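Local coordinates for protein GDP-perosamine synthase (Caulobacter crescentus, PDB 3BN1) that makes GDP-perosamine for bacterial O-antigen by transferring the amino group of L-glutamate to GDP-4-keto-6-deoxy-D-mannose with pyridoxal 5'-phosphate as cofactor, at residues L68-M73 / T96-T101; E80-S85 / A117-L122; A100-V105 / P327-L332. All blocks are in the same frame, centred on the assembly; numbering follows the deposited sequence.

Interaction 1 of 3, residues L68-M73 / T96-T101; sequences LALVAM and TYCGAT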
loop_
_atom_site.group_PDB
_atom_site.type_symbol
_atom_site.label_atom_id
_atom_site.label_comp_id
_atom_site.label_asym_id
_atom_site.label_seq_id
_atom_site.Cartn_x
_atom_site.Cartn_y
_atom_site.Cartn_z
ATOM N N LEU A 68 -7.260 -5.065 -5.110
ATOM C CA LEU A 68 -8.470 -4.879 -4.367
ATOM C C LEU A 68 -9.718 -5.133 -5.233
ATOM O O LEU A 68 -10.648 -5.842 -4.835
ATOM C CB LEU A 68 -8.508 -3.451 -3.808
ATOM C CG LEU A 68 -9.761 -3.084 -3.005
ATOM C CD1 LEU A 68 -9.868 -4.019 -1.764
ATOM C CD2 LEU A 68 -9.586 -1.651 -2.562
ATOM N N ALA A 69 -9.792 -4.516 -6.412
ATOM C CA ALA A 69 -11.012 -4.692 -7.222
ATOM C C ALA A 69 -11.246 -6.172 -7.612
ATOM O O ALA A 69 -12.381 -6.690 -7.642
ATOM C CB ALA A 69 -10.876 -3.809 -8.480
ATOM N N LEU A 70 -10.170 -6.890 -7.951
ATOM C CA LEU A 70 -10.342 -8.292 -8.360
ATOM C C LEU A 70 -10.878 -9.097 -7.177
ATOM O O LEU A 70 -11.763 -9.946 -7.291
ATOM C CB LEU A 70 -8.997 -8.888 -8.711
ATOM C CG LEU A 70 -8.482 -8.317 -10.024
ATOM C CD1 LEU A 70 -7.006 -8.655 -10.283
ATOM C CD2 LEU A 70 -9.386 -8.641 -11.262
ATOM N N VAL A 71 -10.267 -8.866 -6.021
ATOM C CA VAL A 71 -10.701 -9.635 -4.858
ATOM C C VAL A 71 -12.187 -9.328 -4.600
ATOM O O VAL A 71 -12.999 -10.254 -4.447
ATOM C CB VAL A 71 -9.832 -9.359 -3.637
ATOM C CG1 VAL A 71 -10.454 -10.052 -2.403
ATOM C CG2 VAL A 71 -8.357 -9.903 -3.863
ATOM N N ALA A 72 -12.563 -8.046 -4.635
ATOM C CA ALA A 72 -13.969 -7.610 -4.465
ATOM C C ALA A 72 -14.910 -8.265 -5.463
ATOM O O ALA A 72 -15.981 -8.716 -5.098
ATOM C CB ALA A 72 -14.092 -6.112 -4.612
ATOM N N MET A 73 -14.489 -8.402 -6.711
ATOM C CA MET A 73 -15.316 -9.093 -7.699
ATOM C C MET A 73 -15.260 -10.604 -7.481
ATOM O O MET A 73 -15.843 -11.379 -8.230
ATOM C CB MET A 73 -14.816 -8.824 -9.087
ATOM C CG MET A 73 -14.745 -7.357 -9.374
ATOM S SD MET A 73 -14.600 -7.156 -11.142
ATOM C CE MET A 73 -12.937 -7.460 -11.322
ATOM N N THR A 96 -2.406 -12.599 -10.343
ATOM C CA THR A 96 -1.571 -13.545 -9.683
ATOM C C THR A 96 -1.803 -13.481 -8.209
ATOM O O THR A 96 -1.848 -14.513 -7.578
ATOM C CB THR A 96 -0.120 -13.268 -9.989
ATOM O OG1 THR A 96 0.104 -13.736 -11.321
ATOM C CG2 THR A 96 0.803 -14.153 -9.103
ATOM N N TYR A 97 -1.906 -12.280 -7.657
ATOM C CA TYR A 97 -2.065 -12.183 -6.228
ATOM C C TYR A 97 -3.369 -12.843 -5.793
ATOM O O TYR A 97 -3.503 -13.249 -4.621
ATOM C CB TYR A 97 -2.170 -10.754 -5.781
ATOM C CG TYR A 97 -1.070 -9.788 -6.118
ATOM C CD1 TYR A 97 0.239 -10.189 -6.307
ATOM C CD2 TYR A 97 -1.368 -8.437 -6.261
ATOM C CE1 TYR A 97 1.255 -9.244 -6.659
ATOM C CE2 TYR A 97 -0.404 -7.525 -6.588
ATOM C CZ TYR A 97 0.925 -7.902 -6.708
ATOM O OH TYR A 97 1.899 -6.963 -6.977
ATOM N N CYS A 98 -4.348 -12.929 -6.689
ATOM C CA CYS A 98 -5.621 -13.559 -6.277
ATOM C C CYS A 98 -5.448 -15.049 -6.259
ATOM O O CYS A 98 -6.293 -15.748 -5.735
ATOM C CB CYS A 98 -6.778 -13.240 -7.234
ATOM S SG CYS A 98 -7.053 -11.445 -7.251
ATOM N N GLY A 99 -4.354 -15.532 -6.828
ATOM C CA GLY A 99 -4.124 -16.969 -6.940
ATOM C C GLY A 99 -4.880 -17.369 -8.220
ATOM O O GLY A 99 -5.160 -18.562 -8.462
ATOM N N ALA A 100 -5.211 -16.387 -9.053
ATOM C CA ALA A 100 -5.878 -16.707 -10.307
ATOM C C ALA A 100 -4.825 -16.713 -11.435
ATOM O O ALA A 100 -3.622 -16.379 -11.238
ATOM C CB ALA A 100 -6.948 -15.662 -10.598
ATOM N N THR A 101 -5.260 -17.218 -12.593
ATOM C CA THR A 101 -4.428 -17.375 -13.799
ATOM C C THR A 101 -4.687 -16.335 -14.902
ATOM O O THR A 101 -5.764 -16.262 -15.510
ATOM C CB THR A 101 -4.736 -18.735 -14.375
ATOM O OG1 THR A 101 -4.446 -19.739 -13.375
ATOM C CG2 THR A 101 -3.953 -18.925 -15.597
#

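Interaction 2 of 3, residues E80-S85 / A117-L122; sequences EVIVPS and AKLEAL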
loop_
_atom_site.group_PDB
_atom_site.type_symbol
_atom_site.label_atom_id
_atom_site.label_comp_id
_atom_site.label_asym_id
_atom_site.label_seq_id
_atom_site.Cartn_x
_atom_site.Cartn_y
_atom_site.Cartn_z
ATOM N N GLU A 80 -9.678 -17.661 -14.279
ATOM C CA GLU A 80 -8.782 -17.127 -15.316
ATOM C C GLU A 80 -9.249 -15.720 -15.613
ATOM O O GLU A 80 -10.448 -15.473 -15.574
ATOM C CB GLU A 80 -8.910 -17.939 -16.609
ATOM C CG GLU A 80 -8.185 -19.296 -16.468
ATOM C CD GLU A 80 -8.403 -20.234 -17.647
ATOM O OE1 GLU A 80 -9.014 -19.801 -18.658
ATOM O OE2 GLU A 80 -7.978 -21.420 -17.560
ATOM N N VAL A 81 -8.314 -14.804 -15.876
ATOM C CA VAL A 81 -8.658 -13.425 -16.252
ATOM C C VAL A 81 -7.826 -13.189 -17.501
ATOM O O VAL A 81 -6.572 -13.415 -17.491
ATOM C CB VAL A 81 -8.267 -12.405 -15.115
ATOM C CG1 VAL A 81 -8.447 -10.914 -15.484
ATOM C CG2 VAL A 81 -8.933 -12.846 -13.805
ATOM N N ILE A 82 -8.502 -12.703 -18.557
ATOM C CA ILE A 82 -7.776 -12.383 -19.768
ATOM C C ILE A 82 -7.205 -10.979 -19.661
ATOM O O ILE A 82 -7.953 -10.031 -19.366
ATOM C CB ILE A 82 -8.689 -12.505 -21.000
ATOM C CG1 ILE A 82 -8.982 -13.991 -21.252
ATOM C CG2 ILE A 82 -7.988 -11.906 -22.252
ATOM C CD1 ILE A 82 -10.276 -14.254 -22.057
ATOM N N VAL A 83 -5.882 -10.889 -19.873
ATOM C CA VAL A 83 -5.051 -9.685 -19.769
ATOM C C VAL A 83 -4.129 -9.621 -21.002
ATOM O O VAL A 83 -3.636 -10.669 -21.440
ATOM C CB VAL A 83 -4.151 -9.836 -18.538
ATOM C CG1 VAL A 83 -3.315 -8.588 -18.274
ATOM C CG2 VAL A 83 -4.954 -10.244 -17.334
ATOM N N PRO A 84 -3.927 -8.429 -21.594
ATOM C CA PRO A 84 -3.008 -8.328 -22.732
ATOM C C PRO A 84 -1.570 -8.605 -22.267
ATOM O O PRO A 84 -1.176 -8.243 -21.165
ATOM C CB PRO A 84 -3.161 -6.882 -23.199
ATOM C CG PRO A 84 -3.847 -6.147 -22.088
ATOM C CD PRO A 84 -4.634 -7.156 -21.310
ATOM N N SER A 85 -0.801 -9.296 -23.087
ATOM C CA SER A 85 0.621 -9.542 -22.787
ATOM C C SER A 85 1.323 -8.190 -22.775
ATOM O O SER A 85 2.175 -7.960 -21.922
ATOM C CB SER A 85 1.311 -10.405 -23.841
ATOM O OG SER A 85 2.579 -10.857 -23.388
ATOM N N ALA A 117 -10.927 -9.011 -31.255
ATOM C CA ALA A 117 -11.096 -10.128 -32.162
ATOM C C ALA A 117 -10.369 -11.381 -31.721
ATOM O O ALA A 117 -10.649 -12.421 -32.307
ATOM C CB ALA A 117 -10.718 -9.772 -33.578
ATOM N N LYS A 118 -9.454 -11.298 -30.748
ATOM C CA LYS A 118 -8.710 -12.494 -30.307
ATOM C C LYS A 118 -9.246 -12.986 -28.961
ATOM O O LYS A 118 -8.842 -14.008 -28.400
ATOM C CB LYS A 118 -7.201 -12.197 -30.229
ATOM C CG LYS A 118 -6.664 -11.767 -31.583
ATOM C CD LYS A 118 -5.158 -12.040 -31.778
ATOM C CE LYS A 118 -4.941 -12.997 -32.982
ATOM N NZ LYS A 118 -4.112 -12.469 -34.126
ATOM N N LEU A 119 -10.207 -12.252 -28.444
ATOM C CA LEU A 119 -10.744 -12.625 -27.149
ATOM C C LEU A 119 -11.508 -13.938 -27.061
ATOM O O LEU A 119 -11.268 -14.783 -26.173
ATOM C CB LEU A 119 -11.693 -11.512 -26.742
ATOM C CG LEU A 119 -11.847 -10.881 -25.371
ATOM C CD1 LEU A 119 -10.480 -10.836 -24.637
ATOM C CD2 LEU A 119 -12.517 -9.494 -25.640
ATOM N N GLU A 120 -12.509 -14.090 -27.926
ATOM C CA GLU A 120 -13.416 -15.221 -27.761
ATOM C C GLU A 120 -12.842 -16.583 -27.658
ATOM O O GLU A 120 -13.302 -17.394 -26.874
ATOM C CB GLU A 120 -14.598 -15.204 -28.712
ATOM C CG GLU A 120 -15.834 -15.573 -27.957
ATOM C CD GLU A 120 -17.045 -15.255 -28.741
ATOM O OE1 GLU A 120 -16.863 -14.505 -29.726
ATOM O OE2 GLU A 120 -18.133 -15.739 -28.364
ATOM N N ALA A 121 -11.849 -16.808 -28.500
ATOM C CA ALA A 121 -11.181 -18.077 -28.589
ATOM C C ALA A 121 -10.391 -18.315 -27.312
ATOM O O ALA A 121 -9.817 -19.385 -27.126
ATOM C CB ALA A 121 -10.220 -18.007 -29.750
ATOM N N LEU A 122 -10.298 -17.312 -26.445
ATOM C CA LEU A 122 -9.499 -17.549 -25.213
ATOM C C LEU A 122 -10.391 -17.889 -24.024
ATOM O O LEU A 122 -9.921 -18.270 -22.908
ATOM C CB LEU A 122 -8.699 -16.290 -24.857
ATOM C CG LEU A 122 -7.550 -16.029 -25.848
ATOM C CD1 LEU A 122 -6.912 -14.703 -25.371
ATOM C CD2 LEU A 122 -6.584 -17.135 -25.729
HETATM O O HOH W 1 -9.781 -17.602 -19.973
#

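Interaction 3 of 3, residues A100-V105 / P327-L332; sequences ATPVLV and PPYAHL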
loop_
_atom_site.group_PDB
_atom_site.type_symbol
_atom_site.label_atom_id
_atom_site.label_comp_id
_atom_site.label_asym_id
_atom_site.label_seq_id
_atom_site.Cartn_x
_atom_site.Cartn_y
_atom_site.Cartn_z
ATOM N N ALA A 100 -5.211 -16.387 -9.053
ATOM C CA ALA A 100 -5.878 -16.707 -10.307
ATOM C C ALA A 100 -4.825 -16.713 -11.435
ATOM O O ALA A 100 -3.622 -16.379 -11.238
ATOM C CB ALA A 100 -6.948 -15.662 -10.598
ATOM N N THR A 101 -5.260 -17.218 -12.593
ATOM C CA THR A 101 -4.428 -17.375 -13.799
ATOM C C THR A 101 -4.687 -16.335 -14.902
ATOM O O THR A 101 -5.764 -16.262 -15.510
ATOM C CB THR A 101 -4.736 -18.735 -14.375
ATOM O OG1 THR A 101 -4.446 -19.739 -13.375
ATOM C CG2 THR A 101 -3.953 -18.925 -15.597
ATOM N N PRO A 102 -3.645 -15.591 -15.230
ATOM C CA PRO A 102 -3.676 -14.583 -16.292
ATOM C C PRO A 102 -3.742 -15.392 -17.618
ATOM O O PRO A 102 -3.095 -16.441 -17.755
ATOM C CB PRO A 102 -2.294 -13.932 -16.139
ATOM C CG PRO A 102 -1.916 -14.232 -14.746
ATOM C CD PRO A 102 -2.328 -15.623 -14.574
ATOM N N VAL A 103 -4.539 -14.928 -18.583
ATOM C CA VAL A 103 -4.673 -15.566 -19.906
ATOM C C VAL A 103 -4.452 -14.445 -20.890
ATOM O O VAL A 103 -5.267 -13.501 -21.045
ATOM C CB VAL A 103 -6.044 -16.248 -20.100
ATOM C CG1 VAL A 103 -6.241 -16.766 -21.574
ATOM C CG2 VAL A 103 -6.171 -17.391 -19.078
ATOM N N LEU A 104 -3.270 -14.530 -21.487
ATOM C CA LEU A 104 -2.738 -13.474 -22.264
ATOM C C LEU A 104 -3.357 -13.445 -23.617
ATOM O O LEU A 104 -3.594 -14.482 -24.224
ATOM C CB LEU A 104 -1.191 -13.544 -22.402
ATOM C CG LEU A 104 -0.339 -13.635 -21.123
ATOM C CD1 LEU A 104 1.142 -13.685 -21.402
ATOM C CD2 LEU A 104 -0.689 -12.448 -20.201
ATOM N N VAL A 105 -3.567 -12.212 -24.058
ATOM C CA VAL A 105 -4.159 -11.913 -25.375
ATOM C C VAL A 105 -3.297 -10.835 -26.095
ATOM O O VAL A 105 -2.623 -10.002 -25.447
ATOM C CB VAL A 105 -5.632 -11.411 -25.248
ATOM C CG1 VAL A 105 -5.688 -10.076 -24.451
ATOM C CG2 VAL A 105 -6.249 -11.297 -26.637
ATOM N N PRO A 327 10.615 -13.515 -17.104
ATOM C CA PRO A 327 10.560 -14.716 -16.277
ATOM C C PRO A 327 9.250 -15.052 -15.586
ATOM O O PRO A 327 8.789 -16.193 -15.595
ATOM C CB PRO A 327 11.662 -14.473 -15.253
ATOM C CG PRO A 327 12.679 -13.653 -16.025
ATOM C CD PRO A 327 11.902 -12.807 -16.968
ATOM N N PRO A 328 8.624 -14.074 -14.956
ATOM C CA PRO A 328 7.428 -14.463 -14.236
ATOM C C PRO A 328 6.303 -15.044 -15.093
ATOM O O PRO A 328 5.527 -15.841 -14.587
ATOM C CB PRO A 328 7.030 -13.214 -13.445
ATOM C CG PRO A 328 8.034 -12.286 -13.645
ATOM C CD PRO A 328 9.001 -12.671 -14.705
ATOM N N TYR A 329 6.183 -14.668 -16.364
ATOM C CA TYR A 329 5.038 -15.106 -17.161
ATOM C C TYR A 329 5.401 -15.828 -18.438
ATOM O O TYR A 329 4.570 -16.047 -19.322
ATOM C CB TYR A 329 4.171 -13.879 -17.498
ATOM C CG TYR A 329 3.557 -13.365 -16.198
ATOM C CD1 TYR A 329 2.706 -14.184 -15.434
ATOM C CD2 TYR A 329 3.897 -12.107 -15.690
ATOM C CE1 TYR A 329 2.263 -13.745 -14.159
ATOM C CE2 TYR A 329 3.446 -11.672 -14.447
ATOM C CZ TYR A 329 2.635 -12.503 -13.680
ATOM O OH TYR A 329 2.148 -12.126 -12.459
ATOM N N ALA A 330 6.658 -16.220 -18.513
ATOM C CA ALA A 330 7.154 -16.878 -19.702
ATOM C C ALA A 330 6.378 -18.176 -19.915
ATOM O O ALA A 330 6.209 -18.657 -21.034
ATOM C CB ALA A 330 8.622 -17.162 -19.514
ATOM N N HIS A 331 5.864 -18.708 -18.811
ATOM C CA HIS A 331 5.081 -19.930 -18.849
ATOM C C HIS A 331 3.677 -19.734 -19.477
ATOM O O HIS A 331 2.948 -20.695 -19.762
ATOM C CB HIS A 331 5.001 -20.491 -17.403
ATOM C CG HIS A 331 4.185 -19.675 -16.458
ATOM N ND1 HIS A 331 4.672 -18.554 -15.829
ATOM C CD2 HIS A 331 2.920 -19.844 -15.999
ATOM C CE1 HIS A 331 3.752 -18.072 -15.011
ATOM N NE2 HIS A 331 2.670 -18.823 -15.115
ATOM N N LEU A 332 3.295 -18.490 -19.746
ATOM C CA LEU A 332 1.981 -18.271 -20.292
ATOM C C LEU A 332 2.159 -17.895 -21.746
ATOM O O LEU A 332 1.191 -17.436 -22.372
ATOM C CB LEU A 332 1.330 -17.098 -19.573
ATOM C CG LEU A 332 1.182 -17.235 -18.068
ATOM C CD1 LEU A 332 0.515 -15.923 -17.665
ATOM C CD2 LEU A 332 0.306 -18.446 -17.798
HETATM O O HOH W 2 -1.444 -17.225 -21.857
#

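Interaction 1 of 3, residues L68-M73 / T96-T101
Two helices of the large pyridoxal phosphate-binding domain, 62-72 and 90-98, meet near their C-terminal ends, where the thiol of Cys98, on the second helix, packs on Leu70 and Val71 of the first. SG does all the touching on its side. Cys98 SG lies 3.5 Å from Leu70 CB, at the root of that side chain, and 3.9 Å from Val71 CG2, so it rests between two successive residues of the opposite helix. With SG anti to its own carbonyl carbon (chi1 -61°), the sulfur is turned toward helix 62-72. Val71 meets it with the methyl that lies beside the backbone N; the leucine's branched end runs on past the sulfur toward Ser94 and Val95, one turn back on helix 90-98. Ile75, in the loop after the first helix, touches both Leu70 and Cys98. Just beyond the thiol, Gly99 takes positive phi and ends its helix in a Schellman motif, with Gly99 N bonded to Thr96 O at 2.8 Å; the chain then turns into strand 101-105. No hydrogen bond crosses between the segments: a polarisable sulfur meets hydrocarbon, so the attraction here is probably dispersion plus partial shielding from water.

Interaction 2 of 3, residues E80-S85 / A117-L122
Ile82 points from strand 80-84 toward the end of helix 116-119 and the 3-10 turn after it, and its two branches divide the work. Ile82 CG2, anti to the backbone N, meets Leu119 CD1 at 3.6 Å. The other branch, with CG1 beside the backbone N (chi1 -71°), carries Ile82 CD1 to within 3.8 Å of Leu122 CB. Leu119 and Leu122 are both crossed obliquely by the isoleucine. Leu119 starts out along the flank of the contact, and one methyl of its far end closes the distance; Leu122 instead presents the base of its side chain. The 3-10 turn, with Leu122 N bonded to Leu119 O at 2.7 Å, brings both leucines onto the same strand residue. Val105, on the neighbouring edge strand, touches Ile82 and Leu122, and Ile130 packs on Leu119, so this half belongs to the filling between the central sheet of the aminotransferase fold and the helical segment on one of its faces.

Toward Glu80 the packing gives way to water. Glu80 OE1 stays 4.6 Å from Leu122 O, and a single water fills in, donating to Glu80 OE1 at 2.7 Å and to Leu122 O at 3.0 Å. OE1 also bonds Thr124 OG1, while OE2 forms a salt bridge with Arg126; these partners fix the carboxylate at both oxygens. The helical turn is thus attached in two ways: hydrocarbon packing of Ile82 on two leucines, Leu119 buried and Leu122 partly so, and a water that donates to two acceptors unable to bond each other directly.

Interaction 3 of 3, residues A100-V105 / P327-L332
Apolar contacts come first, and Leu332 carries most of them, lying across two residues of strand 101-105. Leu332 CD1 lies 3.8 Å from Pro102 CB, while Leu332 CB rests 3.9 Å from Leu104 CD1. The leucine crosses both partners at about a right angle, spanning from the proline ring to the next strand side chain directed at the loop. Leu332 CD1 also reaches the strand backbone, 3.6 Å from Pro102 O. Holding CG anti to the carbonyl carbon (chi1 -58°) sends the branched end of Leu332 toward the proline and leaves its CB to Leu104. Tyr329 adds a lighter touch: CE1 of its ring stands 4.2 Å from Pro102 CG, at an oblique approach.

Strand 101-105 is the outermost strand, within this chain, of the mixed seven-stranded sheet found in the large domain of fold-type I aminotransferases; strand 80-84 is its partner there. The loop 327-332, from the C-terminal part of the chain, packs against it beside helix 90-98, whose Val95 and Thr96 also touch Pro102.

Water-mediated and polar links follow. One water accepts from Leu104 N at 3.3 Å, a long bond, and donates to Leu332 O at 2.7 Å, tying the edge strand's backbone to the loop's. Within the loop, Leu332 N bonds Tyr329 O at 2.8 Å, closing the turn that sets both side chains against the strand. The hydroxyl of Tyr329 is hydrogen-bonded to Asn93 OD1 and Thr96 OG1 of helix 90-98, and the Tyr329 side chain packs on Val228 of the second subunit.

In the fold
Interactions 2 and 3, the more buried, each set a non-sheet segment against one of the neighbouring strands 80-84 and 101-105, and backbone hydrogen bonds such as Val81 O to Val103 N join them directly. Interaction 1, only partly buried and the smallest, pairs two helices linked to those strands in sequence and shares Ala100 and Thr101 with interaction 3; the Tyr329 and Thr96 hydroxyls connect the two as well. Chemistry follows position: helix against helix uses sulfur and hydrocarbon alone, whereas both strand contacts add a water reaching a loop or turn carbonyl. Segment residues of interactions 1 (Thr96, Tyr97) and 3 (such as Tyr329) reach the second subunit; those of interaction 2 do not.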